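Side-chain contact in mbSHANK1 protein (Monosiga brevicollis, PDB 6X23), which contains a PDZ domain that binds the GIRK3 peptide and probably serves, as its family does, as an adaptor for synaptic receptors: residues Ser74-Ser77 with His78-Val82. Residues are numbered along the deposited sequence; the frame is centred on the assembly and turned at random.
Sequences SFWS and HRKVV
Over one face of the Trp76 indole lies the aliphatic arm of Lys80, while Phe75 meets the indole at its edge, turning its own ring face toward Trp76 CD1; Val82 CG2 lies over one face of the His78 imidazole. Lys80 CE sits 3.5 Å from the centroid of the six-membered ring of Trp76, only 6° off the ring normal, a CH-pi contact. A bend at the last torsion (chi4 71°) keeps Lys80 NZ over the same face, 4.3 Å from that centroid, in a cation-pi interaction. Tryptophan offers a broad flat face, and lysine suits this exposed position, since its methylenes cover the ring and its charge still finds the pi cloud. Val81 CG2 packs 3.6 Å from Trp76 CB. With an alanine at Trp76, Lys80 would probably lose the surface that fixes its arm, its ammonium group left without the pi partner. The short side chain of Ser77 holds OG (chi1 62°) near the backbone, where it accepts from Lys80 N, a first-turn N-H, at 3.2 Å; Ser77 O receives an almost straight bond from Val81 N. His78, the first helix residue, is buried beside the bound peptide: ND1 is hydrogen-bonded to Gln43 and NE2 to a polar side chain of the peptide. This is a serine N-cap opening helix 78-87, which flanks the peptide-binding groove of a PDZ domain.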
loop_
_atom_site.group_PDB
_atom_site.type_symbol
_atom_site.label_atom_id
_atom_site.label_comp_id
_atom_site.label_asym_id
_atom_site.label_seq_id
_atom_site.Cartn_x
_atom_site.Cartn_y
_atom_site.Cartn_z
ATOM N N SER A 74 -5.102 6.554 6.585
ATOM C CA SER A 74 -4.019 6.332 7.536
ATOM C C SER A 74 -4.509 5.817 8.890
ATOM O O SER A 74 -3.717 5.273 9.662
ATOM C CB SER A 74 -3.252 7.631 7.719
ATOM O OG SER A 74 -4.166 8.714 7.829
ATOM N N PHE A 75 -5.799 5.951 9.175
ATOM C CA PHE A 75 -6.392 5.627 10.465
ATOM C C PHE A 75 -7.430 4.513 10.361
ATOM O O PHE A 75 -8.372 4.470 11.147
ATOM C CB PHE A 75 -7.042 6.871 11.060
ATOM C CG PHE A 75 -8.259 7.333 10.306
ATOM C CD1 PHE A 75 -8.160 7.768 8.985
ATOM C CD2 PHE A 75 -9.501 7.349 10.916
ATOM C CE1 PHE A 75 -9.283 8.198 8.285
ATOM C CE2 PHE A 75 -10.619 7.784 10.228
ATOM C CZ PHE A 75 -10.509 8.205 8.910
ATOM N N TRP A 76 -7.293 3.618 9.397
ATOM C CA TRP A 76 -8.311 2.611 9.172
ATOM C C TRP A 76 -7.859 1.269 9.717
ATOM O O TRP A 76 -6.707 1.080 10.119
ATOM C CB TRP A 76 -8.620 2.470 7.689
ATOM C CG TRP A 76 -9.361 3.586 7.090
ATOM C CD1 TRP A 76 -9.544 4.824 7.606
ATOM C CD2 TRP A 76 -10.025 3.569 5.830
ATOM N NE1 TRP A 76 -10.284 5.592 6.736
ATOM C CE2 TRP A 76 -10.596 4.831 5.640
ATOM C CE3 TRP A 76 -10.180 2.609 4.841
ATOM C CZ2 TRP A 76 -11.316 5.153 4.504
ATOM C CZ3 TRP A 76 -10.892 2.930 3.725
ATOM C CH2 TRP A 76 -11.452 4.187 3.559
ATOM N N SER A 77 -8.795 0.326 9.719
ATOM C CA SER A 77 -8.504 -1.058 10.042
ATOM C C SER A 77 -7.839 -1.742 8.860
ATOM O O SER A 77 -8.070 -1.383 7.704
ATOM C CB SER A 77 -9.785 -1.800 10.364
ATOM O OG SER A 77 -10.602 -1.786 9.207
ATOM N N HIS A 78 -7.042 -2.770 9.158
ATOM C CA HIS A 78 -6.377 -3.504 8.092
ATOM C C HIS A 78 -7.358 -4.039 7.063
ATOM O O HIS A 78 -7.015 -4.133 5.882
ATOM C CB HIS A 78 -5.560 -4.666 8.653
ATOM C CG HIS A 78 -4.794 -5.422 7.609
ATOM N ND1 HIS A 78 -3.580 -4.992 7.112
ATOM C CD2 HIS A 78 -5.067 -6.585 6.969
ATOM C CE1 HIS A 78 -3.142 -5.855 6.211
ATOM N NE2 HIS A 78 -4.022 -6.835 6.109
ATOM N N ARG A 79 -8.574 -4.397 7.474
ATOM C CA ARG A 79 -9.440 -5.073 6.516
ATOM C C ARG A 79 -10.216 -4.080 5.672
ATOM O O ARG A 79 -10.492 -4.350 4.496
ATOM C CB ARG A 79 -10.400 -6.042 7.211
ATOM C CG ARG A 79 -11.172 -6.882 6.181
ATOM C CD ARG A 79 -10.339 -8.135 5.789
ATOM N NE ARG A 79 -10.593 -8.585 4.419
ATOM C CZ ARG A 79 -9.656 -9.050 3.583
ATOM N NH1 ARG A 79 -8.376 -9.144 3.971
ATOM N NH2 ARG A 79 -9.998 -9.429 2.346
ATOM N N LYS A 80 -10.570 -2.929 6.243
ATOM C CA LYS A 80 -11.238 -1.918 5.433
ATOM C C LYS A 80 -10.318 -1.439 4.326
ATOM O O LYS A 80 -10.745 -1.302 3.179
ATOM C CB LYS A 80 -11.705 -0.748 6.291
ATOM C CG LYS A 80 -12.610 0.241 5.549
ATOM C CD LYS A 80 -13.320 1.171 6.546
ATOM C CE LYS A 80 -13.708 2.532 5.970
ATOM N NZ LYS A 80 -14.840 2.469 4.984
ATOM N N VAL A 81 -9.041 -1.227 4.647
ATOM C CA VAL A 81 -8.067 -0.823 3.636
ATOM C C VAL A 81 -7.929 -1.901 2.564
ATOM O O VAL A 81 -8.035 -1.624 1.361
ATOM C CB VAL A 81 -6.715 -0.511 4.298
ATOM C CG1 VAL A 81 -5.604 -0.531 3.260
ATOM C CG2 VAL A 81 -6.774 0.840 5.008
ATOM N N VAL A 82 -7.709 -3.150 2.987
ATOM C CA VAL A 82 -7.524 -4.246 2.036
ATOM C C VAL A 82 -8.756 -4.410 1.150
ATOM O O VAL A 82 -8.652 -4.523 -0.084
ATOM C CB VAL A 82 -7.171 -5.543 2.785
ATOM C CG1 VAL A 82 -7.388 -6.753 1.906
ATOM C CG2 VAL A 82 -5.723 -5.493 3.201
#